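Local coordinates for protein alpha-pyrone synthesis polyketide synthase-like Pks18 (Mycobacterium tuberculosis, PDB 1TED) that probably builds tri- and tetraketide alpha-pyrones by extending medium- and long-chain acyl-CoA starters with malonyl-CoA, as a homodimeric type III polyketide synthase, at residues A[243-257]-A[380-393]. Sequence-based numbering, arbitrary orientation.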
loop_
_atom_site.group_PDB
_atom_site.type_symbol
_atom_site.label_atom_id
_atom_site.label_comp_id
_atom_site.label_asym_id
_atom_site.label_seq_id
_atom_site.Cartn_x
_atom_site.Cartn_y
_atom_site.Cartn_z
ATOM N N GLU A 243 28.329 13.680 6.009
ATOM C CA GLU A 243 28.962 13.334 7.271
ATOM C C GLU A 243 28.892 11.835 7.545
ATOM O O GLU A 243 28.046 11.125 6.987
ATOM C CB GLU A 243 28.325 14.114 8.428
ATOM C CG GLU A 243 26.836 13.913 8.606
ATOM C CD GLU A 243 26.282 14.646 9.824
ATOM O OE1 GLU A 243 26.624 14.258 10.965
ATOM O OE2 GLU A 243 25.506 15.611 9.637
ATOM N N PRO A 244 29.804 11.329 8.396
ATOM C CA PRO A 244 29.863 9.910 8.762
ATOM C C PRO A 244 28.519 9.381 9.263
ATOM O O PRO A 244 27.801 10.068 9.994
ATOM C CB PRO A 244 30.947 9.885 9.836
ATOM C CG PRO A 244 31.898 10.913 9.342
ATOM C CD PRO A 244 30.960 12.052 8.956
ATOM N N GLY A 245 28.181 8.164 8.853
ATOM C CA GLY A 245 26.921 7.578 9.262
ATOM C C GLY A 245 25.839 7.692 8.203
ATOM O O GLY A 245 24.903 6.900 8.198
ATOM N N LYS A 246 25.958 8.672 7.310
ATOM C CA LYS A 246 24.964 8.850 6.255
ATOM C C LYS A 246 25.015 7.671 5.284
ATOM O O LYS A 246 26.085 7.116 5.008
ATOM C CB LYS A 246 25.186 10.174 5.504
ATOM C CG LYS A 246 24.213 11.297 5.904
ATOM C CD LYS A 246 24.536 11.869 7.279
ATOM C CE LYS A 246 23.287 12.336 8.053
ATOM N NZ LYS A 246 22.471 13.391 7.373
ATOM N N VAL A 247 23.850 7.284 4.773
ATOM C CA VAL A 247 23.764 6.150 3.860
ATOM C C VAL A 247 23.211 6.582 2.514
ATOM O O VAL A 247 22.070 7.035 2.430
ATOM C CB VAL A 247 22.844 5.053 4.437
ATOM C CG1 VAL A 247 22.742 3.895 3.471
ATOM C CG2 VAL A 247 23.373 4.579 5.768
ATOM N N VAL A 248 24.011 6.438 1.461
ATOM C CA VAL A 248 23.578 6.810 0.116
ATOM C C VAL A 248 22.859 5.645 -0.584
ATOM O O VAL A 248 23.391 4.532 -0.664
ATOM C CB VAL A 248 24.786 7.244 -0.769
ATOM C CG1 VAL A 248 24.300 7.668 -2.155
ATOM C CG2 VAL A 248 25.537 8.381 -0.112
ATOM N N VAL A 249 21.647 5.894 -1.071
ATOM C CA VAL A 249 20.904 4.862 -1.787
ATOM C C VAL A 249 21.271 5.035 -3.260
ATOM O O VAL A 249 20.664 5.817 -3.994
ATOM C CB VAL A 249 19.368 5.000 -1.578
ATOM C CG1 VAL A 249 18.639 3.881 -2.301
ATOM C CG2 VAL A 249 19.037 4.934 -0.089
ATOM N N ARG A 250 22.291 4.292 -3.670
ATOM C CA ARG A 250 22.822 4.344 -5.021
ATOM C C ARG A 250 21.949 3.752 -6.119
ATOM O O ARG A 250 21.824 4.344 -7.195
ATOM C CB ARG A 250 24.194 3.671 -5.035
ATOM C CG ARG A 250 25.167 4.274 -4.016
ATOM C CD ARG A 250 26.468 3.495 -3.940
ATOM N NE ARG A 250 27.082 3.354 -5.254
ATOM C CZ ARG A 250 28.266 2.794 -5.472
ATOM N NH1 ARG A 250 28.982 2.315 -4.459
ATOM N NH2 ARG A 250 28.733 2.717 -6.711
ATOM N N SER A 251 21.349 2.593 -5.860
ATOM C CA SER A 251 20.519 1.945 -6.870
ATOM C C SER A 251 19.592 0.904 -6.253
ATOM O O SER A 251 19.976 0.202 -5.320
ATOM C CB SER A 251 21.425 1.284 -7.921
ATOM O OG SER A 251 20.683 0.786 -9.021
ATOM N N SER A 252 18.366 0.808 -6.762
ATOM C CA SER A 252 17.421 -0.174 -6.238
ATOM C C SER A 252 17.013 -1.139 -7.352
ATOM O O SER A 252 17.154 -0.826 -8.531
ATOM C CB SER A 252 16.200 0.525 -5.630
ATOM O OG SER A 252 15.455 1.218 -6.608
ATOM N N PHE A 253 16.520 -2.315 -6.983
ATOM C CA PHE A 253 16.142 -3.322 -7.977
ATOM C C PHE A 253 15.041 -4.256 -7.482
ATOM O O PHE A 253 14.885 -4.472 -6.283
ATOM C CB PHE A 253 17.377 -4.150 -8.364
ATOM C CG PHE A 253 18.000 -4.901 -7.203
ATOM C CD1 PHE A 253 17.525 -6.159 -6.829
ATOM C CD2 PHE A 253 19.035 -4.331 -6.460
ATOM C CE1 PHE A 253 18.069 -6.835 -5.734
ATOM C CE2 PHE A 253 19.586 -4.998 -5.360
ATOM C CZ PHE A 253 19.103 -6.252 -4.997
ATOM N N SER A 254 14.284 -4.798 -8.425
ATOM C CA SER A 254 13.197 -5.720 -8.132
ATOM C C SER A 254 13.275 -6.829 -9.174
ATOM O O SER A 254 13.657 -6.589 -10.315
ATOM C CB SER A 254 11.835 -5.033 -8.269
ATOM O OG SER A 254 11.819 -3.743 -7.678
ATOM N N GLN A 255 12.921 -8.043 -8.779
ATOM C CA GLN A 255 12.933 -9.162 -9.704
ATOM C C GLN A 255 11.906 -10.207 -9.321
ATOM O O GLN A 255 12.026 -10.854 -8.279
ATOM C CB GLN A 255 14.309 -9.819 -9.747
ATOM C CG GLN A 255 15.178 -9.371 -10.904
ATOM C CD GLN A 255 14.689 -9.888 -12.240
ATOM O OE1 GLN A 255 14.383 -11.066 -12.387
ATOM N NE2 GLN A 255 14.628 -9.010 -13.224
ATOM N N LEU A 256 10.889 -10.356 -10.158
ATOM C CA LEU A 256 9.866 -11.360 -9.924
ATOM C C LEU A 256 10.563 -12.619 -10.424
ATOM O O LEU A 256 11.108 -12.616 -11.533
ATOM C CB LEU A 256 8.635 -11.075 -10.789
ATOM C CG LEU A 256 7.221 -11.360 -10.266
ATOM C CD1 LEU A 256 6.277 -11.507 -11.471
ATOM C CD2 LEU A 256 7.184 -12.618 -9.415
ATOM N N LEU A 257 10.577 -13.678 -9.621
ATOM C CA LEU A 257 11.224 -14.928 -10.040
ATOM C C LEU A 257 10.224 -15.873 -10.684
ATOM O O LEU A 257 9.207 -16.213 -10.080
ATOM C CB LEU A 257 11.862 -15.639 -8.852
ATOM C CG LEU A 257 12.906 -14.887 -8.042
ATOM C CD1 LEU A 257 13.303 -15.745 -6.854
ATOM C CD2 LEU A 257 14.113 -14.563 -8.910
ATOM N N GLY A 380 5.085 -13.600 -4.240
ATOM C CA GLY A 380 5.152 -13.821 -5.678
ATOM C C GLY A 380 6.574 -14.269 -5.883
ATOM O O GLY A 380 6.963 -14.888 -6.879
ATOM N N VAL A 381 7.314 -13.984 -4.819
ATOM C CA VAL A 381 8.733 -14.191 -4.677
ATOM C C VAL A 381 9.366 -13.236 -5.647
ATOM O O VAL A 381 9.516 -13.492 -6.847
ATOM C CB VAL A 381 9.190 -15.615 -4.914
ATOM C CG1 VAL A 381 10.698 -15.659 -4.764
ATOM C CG2 VAL A 381 8.584 -16.539 -3.865
ATOM N N THR A 382 9.679 -12.085 -5.075
ATOM C CA THR A 382 10.295 -10.973 -5.755
ATOM C C THR A 382 11.524 -10.682 -4.924
ATOM O O THR A 382 11.452 -10.691 -3.696
ATOM C CB THR A 382 9.375 -9.738 -5.697
ATOM O OG1 THR A 382 8.088 -10.081 -6.225
ATOM C CG2 THR A 382 9.977 -8.566 -6.477
ATOM N N VAL A 383 12.653 -10.457 -5.582
ATOM C CA VAL A 383 13.855 -10.114 -4.852
ATOM C C VAL A 383 13.831 -8.599 -4.834
ATOM O O VAL A 383 13.793 -7.951 -5.887
ATOM C CB VAL A 383 15.135 -10.579 -5.552
ATOM C CG1 VAL A 383 16.335 -10.168 -4.707
ATOM C CG2 VAL A 383 15.107 -12.100 -5.755
ATOM N N GLU A 384 13.840 -8.040 -3.631
ATOM C CA GLU A 384 13.790 -6.602 -3.460
ATOM C C GLU A 384 15.087 -6.185 -2.783
ATOM O O GLU A 384 15.496 -6.791 -1.799
ATOM C CB GLU A 384 12.581 -6.259 -2.586
ATOM C CG GLU A 384 11.835 -5.022 -3.006
ATOM C CD GLU A 384 11.096 -5.203 -4.312
ATOM O OE1 GLU A 384 9.984 -5.775 -4.300
ATOM O OE2 GLU A 384 11.640 -4.771 -5.352
ATOM N N GLY A 385 15.743 -5.158 -3.309
ATOM C CA GLY A 385 16.987 -4.729 -2.700
ATOM C C GLY A 385 17.539 -3.401 -3.182
ATOM O O GLY A 385 16.880 -2.666 -3.928
ATOM N N MET A 386 18.763 -3.099 -2.751
ATOM C CA MET A 386 19.419 -1.852 -3.119
ATOM C C MET A 386 20.930 -1.932 -2.967
ATOM O O MET A 386 21.440 -2.744 -2.195
ATOM C CB MET A 386 18.904 -0.711 -2.225
ATOM C CG MET A 386 19.487 -0.714 -0.803
ATOM S SD MET A 386 19.146 0.794 0.174
ATOM C CE MET A 386 19.239 0.197 1.826
ATOM N N LEU A 387 21.637 -1.098 -3.723
ATOM C CA LEU A 387 23.089 -0.983 -3.627
ATOM C C LEU A 387 23.234 0.285 -2.786
ATOM O O LEU A 387 22.512 1.252 -3.019
ATOM C CB LEU A 387 23.741 -0.761 -5.003
ATOM C CG LEU A 387 25.241 -0.395 -4.967
ATOM C CD1 LEU A 387 26.056 -1.566 -4.425
ATOM C CD2 LEU A 387 25.737 -0.038 -6.360
ATOM N N PHE A 388 24.140 0.295 -1.814
ATOM C CA PHE A 388 24.287 1.478 -0.981
ATOM C C PHE A 388 25.700 1.743 -0.489
ATOM O O PHE A 388 26.565 0.868 -0.531
ATOM C CB PHE A 388 23.326 1.384 0.215
ATOM C CG PHE A 388 23.660 0.281 1.182
ATOM C CD1 PHE A 388 24.609 0.476 2.184
ATOM C CD2 PHE A 388 23.036 -0.962 1.084
ATOM C CE1 PHE A 388 24.933 -0.555 3.079
ATOM C CE2 PHE A 388 23.353 -1.996 1.972
ATOM C CZ PHE A 388 24.303 -1.791 2.970
ATOM N N ASP A 389 25.918 2.968 -0.024
ATOM C CA ASP A 389 27.202 3.413 0.514
ATOM C C ASP A 389 27.032 3.986 1.930
ATOM O O ASP A 389 26.140 4.798 2.171
ATOM C CB ASP A 389 27.805 4.508 -0.377
ATOM C CG ASP A 389 28.690 3.956 -1.479
ATOM O OD1 ASP A 389 28.782 2.717 -1.629
ATOM O OD2 ASP A 389 29.299 4.773 -2.201
ATOM N N ILE A 390 27.868 3.545 2.864
ATOM C CA ILE A 390 27.835 4.077 4.223
ATOM C C ILE A 390 29.111 4.908 4.381
ATOM O O ILE A 390 30.229 4.397 4.239
ATOM C CB ILE A 390 27.836 2.972 5.310
ATOM C CG1 ILE A 390 26.570 2.114 5.217
ATOM C CG2 ILE A 390 27.891 3.619 6.701
ATOM C CD1 ILE A 390 26.561 0.951 6.205
ATOM N N ILE A 391 28.951 6.193 4.661
ATOM C CA ILE A 391 30.109 7.048 4.821
ATOM C C ILE A 391 30.741 6.864 6.200
ATOM O O ILE A 391 30.082 7.022 7.236
ATOM C CB ILE A 391 29.734 8.524 4.587
ATOM C CG1 ILE A 391 29.130 8.666 3.185
ATOM C CG2 ILE A 391 30.963 9.407 4.747
ATOM C CD1 ILE A 391 29.017 10.065 2.695
ATOM N N ARG A 392 32.018 6.495 6.206
ATOM C CA ARG A 392 32.733 6.285 7.456
ATOM C C ARG A 392 33.435 7.575 7.858
ATOM O O ARG A 392 33.455 7.932 9.033
ATOM C CB ARG A 392 33.741 5.147 7.300
ATOM C CG ARG A 392 33.118 3.848 6.807
ATOM C CD ARG A 392 31.963 3.395 7.694
ATOM N NE ARG A 392 31.495 2.063 7.314
ATOM C CZ ARG A 392 30.570 1.368 7.972
ATOM N NH1 ARG A 392 29.993 1.875 9.057
ATOM N NH2 ARG A 392 30.240 0.155 7.556
ATOM N N ARG A 393 34.004 8.267 6.872
ATOM C CA ARG A 393 34.683 9.537 7.093
ATOM C C ARG A 393 34.811 10.326 5.789
ATOM O O ARG A 393 34.735 9.684 4.717
ATOM C CB ARG A 393 36.070 9.309 7.709
ATOM C CG ARG A 393 36.946 8.343 6.961
ATOM C CD ARG A 393 38.344 8.295 7.569
ATOM N NE ARG A 393 39.294 7.718 6.624
ATOM C CZ ARG A 393 39.443 6.417 6.407
ATOM N NH1 ARG A 393 38.715 5.539 7.083
ATOM N NH2 ARG A 393 40.296 6.001 5.484
ATOM O OXT ARG A 393 34.986 11.569 5.847
HETATM O O HOH W 1 6.417 -16.243 -9.951
#
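The ring of F253 turns one face to the backbone of G385, its directly opposed partner in two antiparallel strands, 247-256 and 382-390. CG sits between the backbone N and carbonyl carbon (chi1 61°), which swings the ring across the neighbouring strand: G385 CA is 3.8 Å from the ring centroid, a CH-pi contact that a bare glycine permits. V383 CG1 meets the ring edge at CE1, 3.9 Å away. Toward the start of strand 247-256, a classic beta bulge sets R250 and S251 both against L387 and turns R250 toward the other strand. Long enough to reach D389, its chain bends at chi3 (54°), bringing NH1 within 2.9 Å of D389 OD1 in a salt bridge; the guanidinium and carboxylate planes stand 67° apart, while L387 CD2 lies over one guanidinium face. D389 OD1 is also hydrogen-bonded to T371 OG1. On the other side of the sheet, S254 OG lies 2.5 Å from E384 OE2, a hydrogen bond so short that its exact geometry is doubtful, and V249 CG1 meets M386 SD, apolar groups suited to this helix-packed face. The pair lies inside the thiolase-fold sheet, between strands 32-41 and 370-378. Helix 281-299 packs against F253 and L387, whereas helix 177-191, just after the probable nucleophile C175, packs against E384 and M386.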